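Local coordinates for elongation factor G (Thermus thermophilus, PDB 2DY1), which binds GTP with a magnesium ion and probably acts as a translation elongation factor of the translocase family, hydrolysing the nucleotide, at residues D281-A286 with L305-L310; S491-E496 with A511-I516. One frame throughout, in Å; residues are numbered along the deposited sequence.

Contact 1 of 2, residues D281-A286 with L305-L310; sequences DGPPLA and LYRGRL
Arg307 sends CG anti to its own backbone N (chi1 -169°) and then turns about CG-CD (chi3 63°), which lays the guanidinium alongside the loop 282-284 and brings NE onto the carbonyl of Pro283. NE to Pro283 O is 2.9 Å, nearly straight at 171°, with the acceptor in the guanidinium plane and the donor in the carbonyl plane; NH2 adds a weak second bond to the same oxygen. The aliphatic part of the arginine packs on Gly282, its CG 3.6 Å from Gly282 N. CB of Leu285 lies over one guanidinium face, 4.1 Å from Arg307 NH2. A water accepts weakly from NH2 and donates to Pro284 O, tying the same group to the next carbonyl.

The backbones pair antiparallel through a classic beta bulge: Leu285 O takes both Tyr306 N, at 2.8 Å, and Arg307 N, at 3.3 Å, while Leu285 N gives to Arg307 O. Beside that last bond, CA of Pro284 makes a CH...O contact to Arg307 O at 3.2 Å. Gly308 passes so close to Pro284 that a CB on it would clash with Pro284 CA. Leu285 and Arg307 share one face of the sheet; on the opposite one Ala286 CB meets Leu305 CD1 at 4.2 Å. The Tyr306 hydroxyl looks elsewhere, bonding to Glu96 O.

A leucine in place of Arg307 would probably leave Pro283 O without its side-chain donor and the loop 282-284 less firmly held. Contact 1 closes the open end of the hairpin of strands 285-294 and 298-307 in domain 2, and its polar grip is charged side chain to main chain: the cation is probably steadied by the Pro283 carbonyl dipole, with no carboxylate of the two segments bonded to it.

Contact 2 of 2, residues S491-E496 with A511-I516; sequences SEYGFE and AIEEGI
The ring of Phe495 carries the side chain of Glu513 over one face: CB sits 4.0 Å from the centroid and only 8° off the ring normal, a CH-pi contact, and farther along the chain the carboxylate stacks above the ring's CG side with its plane 17° from that of the ring. At the ring's edge lies Ile516, whose CD1 is 3.6 Å from Phe495 CE1; Ile512 CG2 reaches the ring edge at CZ, 4.2 Å away. Tyr493 meets the glutamate differently, with its edge, the ring and carboxylate being nearly coplanar. Its hydroxyl donates to Glu513 OE2 at 2.7 Å, on the anti side of the carboxylate and slightly out of its plane.

Glu513 can serve both rings because CG stands anti to the backbone N (chi1 -176°) and the chain is extended beyond it, running off the helix across Phe495 to the tyrosine. The same OE2 lies 3.4 Å from Phe495 CB. The tyrosine bond holds the carboxylate in place and probably helps to stabilise the charged form of Glu513, to which Lys517, one turn on, adds a long, weak ion pair.

Beside this polar pair the contact turns apolar: Phe495 and Ile512 both also touch Val537 of strand 533-541, while Ile516 rests on Phe533. The axes of the short segments 494-496 and 511-516 approach to 10.2 Å, running roughly antiparallel but well off exact. Side chains do most of the bridging and no backbone hydrogen bond crosses, as expected of a helix packed on a sheet, here in the beta-alpha-beta unit of domain IV in which helix 509-520 connects the parallel neighbours 494-497 and 533-541.

Overall arrangement
Both contacts are partly buried and lie away from the GTP and magnesium site, but in different domains: contact 1 in domain 2, contact 2 in domain IV, with centres about 58 Å apart and nearest atoms about 43 Å apart. No element is common to them. Contact 1 joins neighbouring strands of one hairpin, where main-chain bonds do most of the work and an arginine grips one carbonyl directly and meets a second through water; its two segments bury roughly twice the surface. Contact 2 sets a helix on a strand at the margin of its sheet, so side chains carry it, with an aromatic and aliphatic inner part and a tyrosine-glutamate bond toward its more exposed side.

Contact 1 of 2, residues D281-A286 with L305-L310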
loop_
_atom_site.group_PDB
_atom_site.type_symbol
_atom_site.label_atom_id
_atom_site.label_comp_id
_atom_site.label_asym_id
_atom_site.label_seq_id
_atom_site.Cartn_x
_atom_site.Cartn_y
_atom_site.Cartn_z
ATOM N N ASP A 281 -12.787 -5.739 -28.168
ATOM C CA ASP A 281 -13.479 -7.010 -27.976
ATOM C C ASP A 281 -12.462 -8.113 -28.199
ATOM O O ASP A 281 -11.444 -7.908 -28.858
ATOM C CB ASP A 281 -14.645 -7.165 -28.965
ATOM C CG ASP A 281 -15.787 -6.202 -28.684
ATOM O OD1 ASP A 281 -16.320 -6.215 -27.550
ATOM O OD2 ASP A 281 -16.159 -5.435 -29.599
ATOM N N GLY A 282 -12.723 -9.281 -27.631
ATOM C CA GLY A 282 -11.780 -10.366 -27.795
ATOM C C GLY A 282 -11.972 -11.462 -26.775
ATOM O O GLY A 282 -12.976 -11.482 -26.053
ATOM N N PRO A 283 -11.012 -12.395 -26.691
ATOM C CA PRO A 283 -11.108 -13.505 -25.742
ATOM C C PRO A 283 -11.065 -13.017 -24.311
ATOM O O PRO A 283 -10.513 -11.958 -24.024
ATOM C CB PRO A 283 -9.870 -14.357 -26.042
ATOM C CG PRO A 283 -9.315 -13.801 -27.343
ATOM C CD PRO A 283 -9.685 -12.359 -27.323
ATOM N N PRO A 284 -11.656 -13.798 -23.400
ATOM C CA PRO A 284 -11.681 -13.465 -21.979
ATOM C C PRO A 284 -10.300 -13.097 -21.431
ATOM O O PRO A 284 -9.281 -13.749 -21.733
ATOM C CB PRO A 284 -12.230 -14.741 -21.354
ATOM C CG PRO A 284 -13.243 -15.174 -22.363
ATOM C CD PRO A 284 -12.506 -14.970 -23.681
ATOM N N LEU A 285 -10.259 -12.020 -20.644
ATOM C CA LEU A 285 -9.032 -11.555 -19.994
ATOM C C LEU A 285 -9.544 -11.050 -18.666
ATOM O O LEU A 285 -10.467 -10.241 -18.631
ATOM C CB LEU A 285 -8.367 -10.409 -20.753
ATOM C CG LEU A 285 -7.172 -9.768 -20.020
ATOM C CD1 LEU A 285 -6.045 -10.793 -19.799
ATOM C CD2 LEU A 285 -6.676 -8.573 -20.818
ATOM N N ALA A 286 -8.972 -11.570 -17.583
ATOM C CA ALA A 286 -9.405 -11.205 -16.234
ATOM C C ALA A 286 -8.235 -11.220 -15.262
ATOM O O ALA A 286 -7.145 -11.713 -15.559
ATOM C CB ALA A 286 -10.467 -12.193 -15.750
ATOM N N LEU A 305 -13.383 -8.889 -14.946
ATOM C CA LEU A 305 -13.383 -9.425 -16.311
ATOM C C LEU A 305 -13.180 -8.196 -17.192
ATOM O O LEU A 305 -14.072 -7.355 -17.327
ATOM C CB LEU A 305 -14.726 -10.103 -16.615
ATOM C CG LEU A 305 -14.876 -10.754 -18.003
ATOM C CD1 LEU A 305 -13.803 -11.820 -18.199
ATOM C CD2 LEU A 305 -16.263 -11.368 -18.117
ATOM N N TYR A 306 -11.998 -8.093 -17.778
ATOM C CA TYR A 306 -11.660 -6.941 -18.607
ATOM C C TYR A 306 -12.195 -7.030 -20.002
ATOM O O TYR A 306 -12.529 -6.017 -20.618
ATOM C CB TYR A 306 -10.136 -6.778 -18.708
ATOM C CG TYR A 306 -9.421 -6.407 -17.413
ATOM C CD1 TYR A 306 -9.591 -5.149 -16.840
ATOM C CD2 TYR A 306 -8.541 -7.302 -16.798
ATOM C CE1 TYR A 306 -8.891 -4.771 -15.688
ATOM C CE2 TYR A 306 -7.833 -6.935 -15.627
ATOM C CZ TYR A 306 -8.016 -5.668 -15.090
ATOM O OH TYR A 306 -7.295 -5.307 -13.965
ATOM N N ARG A 307 -12.275 -8.253 -20.503
ATOM C CA ARG A 307 -12.693 -8.453 -21.884
ATOM C C ARG A 307 -13.305 -9.808 -21.971
ATOM O O ARG A 307 -12.950 -10.685 -21.199
ATOM C CB ARG A 307 -11.454 -8.414 -22.790
ATOM C CG ARG A 307 -11.731 -8.353 -24.305
ATOM C CD ARG A 307 -10.408 -8.219 -25.059
ATOM N NE ARG A 307 -9.541 -9.379 -24.856
ATOM C CZ ARG A 307 -8.223 -9.362 -24.999
ATOM N NH1 ARG A 307 -7.605 -8.239 -25.347
ATOM N NH2 ARG A 307 -7.526 -10.468 -24.792
ATOM N N GLY A 308 -14.232 -9.962 -22.908
ATOM C CA GLY A 308 -14.858 -11.251 -23.113
ATOM C C GLY A 308 -16.153 -11.450 -22.374
ATOM O O GLY A 308 -16.630 -10.574 -21.660
ATOM N N ARG A 309 -16.735 -12.624 -22.553
ATOM C CA ARG A 309 -17.985 -12.943 -21.923
ATOM C C ARG A 309 -17.868 -14.332 -21.312
ATOM O O ARG A 309 -17.109 -15.177 -21.796
ATOM C CB ARG A 309 -19.105 -12.874 -22.975
ATOM C CG ARG A 309 -20.492 -13.235 -22.490
ATOM C CD ARG A 309 -21.555 -12.780 -23.490
ATOM N NE ARG A 309 -22.869 -13.308 -23.137
ATOM C CZ ARG A 309 -23.251 -14.560 -23.369
ATOM N NH1 ARG A 309 -22.421 -15.407 -23.966
ATOM N NH2 ARG A 309 -24.450 -14.973 -22.987
ATOM N N LEU A 310 -18.585 -14.559 -20.222
ATOM C CA LEU A 310 -18.564 -15.866 -19.582
ATOM C C LEU A 310 -19.949 -16.361 -19.238
ATOM O O LEU A 310 -20.868 -15.583 -18.933
ATOM C CB LEU A 310 -17.749 -15.835 -18.290
ATOM C CG LEU A 310 -16.257 -15.545 -18.407
ATOM C CD1 LEU A 310 -15.678 -15.324 -17.017
ATOM C CD2 LEU A 310 -15.556 -16.721 -19.084
HETATM O O HOH W 1 -7.297 -12.887 -23.401
#

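Contact 2 of 2, residues S491-E496 with A511-I516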
loop_
_atom_site.group_PDB
_atom_site.type_symbol
_atom_site.label_atom_id
_atom_site.label_comp_id
_atom_site.label_asym_id
_atom_site.label_seq_id
_atom_site.Cartn_x
_atom_site.Cartn_y
_atom_site.Cartn_z
ATOM N N SER A 491 37.345 -1.766 7.089
ATOM C CA SER A 491 36.042 -1.190 6.760
ATOM C C SER A 491 35.069 -2.266 6.307
ATOM O O SER A 491 33.859 -2.133 6.488
ATOM C CB SER A 491 36.180 -0.142 5.656
ATOM O OG SER A 491 36.562 -0.743 4.432
ATOM N N GLU A 492 35.603 -3.330 5.716
ATOM C CA GLU A 492 34.777 -4.423 5.223
ATOM C C GLU A 492 35.462 -5.755 5.492
ATOM O O GLU A 492 36.684 -5.811 5.625
ATOM C CB GLU A 492 34.561 -4.267 3.720
ATOM C CG GLU A 492 34.222 -2.843 3.303
ATOM C CD GLU A 492 33.880 -2.731 1.834
ATOM O OE1 GLU A 492 34.701 -3.164 0.995
ATOM O OE2 GLU A 492 32.791 -2.206 1.522
ATOM N N TYR A 493 34.672 -6.822 5.550
ATOM C CA TYR A 493 35.209 -8.150 5.793
ATOM C C TYR A 493 36.160 -8.587 4.691
ATOM O O TYR A 493 35.949 -8.302 3.510
ATOM C CB TYR A 493 34.075 -9.176 5.916
ATOM C CG TYR A 493 34.540 -10.618 5.898
ATOM C CD1 TYR A 493 34.614 -11.330 4.704
ATOM C CD2 TYR A 493 34.941 -11.255 7.075
ATOM C CE1 TYR A 493 35.080 -12.648 4.677
ATOM C CE2 TYR A 493 35.410 -12.572 7.060
ATOM C CZ TYR A 493 35.476 -13.258 5.862
ATOM O OH TYR A 493 35.950 -14.551 5.840
ATOM N N GLY A 494 37.206 -9.299 5.095
ATOM C CA GLY A 494 38.169 -9.808 4.149
ATOM C C GLY A 494 38.852 -11.015 4.762
ATOM O O GLY A 494 39.095 -11.039 5.962
ATOM N N PHE A 495 39.125 -12.022 3.944
ATOM C CA PHE A 495 39.829 -13.214 4.403
ATOM C C PHE A 495 41.068 -13.327 3.531
ATOM O O PHE A 495 40.975 -13.291 2.299
ATOM C CB PHE A 495 38.979 -14.472 4.225
ATOM C CG PHE A 495 39.692 -15.735 4.605
ATOM C CD1 PHE A 495 39.760 -16.136 5.933
ATOM C CD2 PHE A 495 40.330 -16.505 3.634
ATOM C CE1 PHE A 495 40.458 -17.294 6.288
ATOM C CE2 PHE A 495 41.028 -17.659 3.982
ATOM C CZ PHE A 495 41.089 -18.050 5.314
ATOM N N GLU A 496 42.227 -13.455 4.169
ATOM C CA GLU A 496 43.489 -13.581 3.443
ATOM C C GLU A 496 44.206 -14.876 3.770
ATOM O O GLU A 496 44.472 -15.156 4.931
ATOM C CB GLU A 496 44.442 -12.428 3.796
ATOM C CG GLU A 496 44.202 -11.131 3.062
ATOM C CD GLU A 496 45.178 -10.052 3.503
ATOM O OE1 GLU A 496 46.321 -10.399 3.890
ATOM O OE2 GLU A 496 44.804 -8.867 3.452
ATOM N N ALA A 511 37.354 -24.614 4.795
ATOM C CA ALA A 511 36.932 -24.968 6.149
ATOM C C ALA A 511 37.382 -23.942 7.174
ATOM O O ALA A 511 36.673 -23.655 8.135
ATOM C CB ALA A 511 37.474 -26.341 6.535
ATOM N N ILE A 512 38.582 -23.404 6.982
ATOM C CA ILE A 512 39.101 -22.422 7.906
ATOM C C ILE A 512 38.260 -21.156 7.809
ATOM O O ILE A 512 37.836 -20.619 8.832
ATOM C CB ILE A 512 40.604 -22.164 7.616
ATOM C CG1 ILE A 512 41.398 -23.422 8.031
ATOM C CG2 ILE A 512 41.123 -20.933 8.380
ATOM C CD1 ILE A 512 42.849 -23.458 7.564
ATOM N N GLU A 513 38.001 -20.681 6.597
ATOM C CA GLU A 513 37.176 -19.484 6.470
ATOM C C GLU A 513 35.792 -19.730 7.068
ATOM O O GLU A 513 35.230 -18.851 7.718
ATOM C CB GLU A 513 37.034 -19.038 5.008
ATOM C CG GLU A 513 36.245 -17.735 4.900
ATOM C CD GLU A 513 36.370 -17.030 3.557
ATOM O OE1 GLU A 513 36.812 -17.657 2.572
ATOM O OE2 GLU A 513 36.005 -15.835 3.496
ATOM N N GLU A 514 35.245 -20.921 6.854
ATOM C CA GLU A 514 33.928 -21.259 7.413
ATOM C C GLU A 514 33.919 -21.106 8.928
ATOM O O GLU A 514 32.989 -20.545 9.500
ATOM C CB GLU A 514 33.549 -22.705 7.081
ATOM C CG GLU A 514 33.020 -22.958 5.688
ATOM C CD GLU A 514 32.694 -24.433 5.473
ATOM O OE1 GLU A 514 32.057 -25.039 6.368
ATOM O OE2 GLU A 514 33.070 -24.981 4.413
ATOM N N GLY A 515 34.953 -21.637 9.581
ATOM C CA GLY A 515 35.051 -21.551 11.028
ATOM C C GLY A 515 35.146 -20.130 11.547
ATOM O O GLY A 515 34.623 -19.799 12.607
ATOM N N ILE A 516 35.851 -19.278 10.813
ATOM C CA ILE A 516 35.965 -17.885 11.216
ATOM C C ILE A 516 34.611 -17.215 11.050
ATOM O O ILE A 516 34.160 -16.494 11.940
ATOM C CB ILE A 516 37.033 -17.130 10.362
ATOM C CG1 ILE A 516 38.435 -17.518 10.855
ATOM C CG2 ILE A 516 36.826 -15.622 10.472
ATOM C CD1 ILE A 516 39.475 -17.597 9.745
#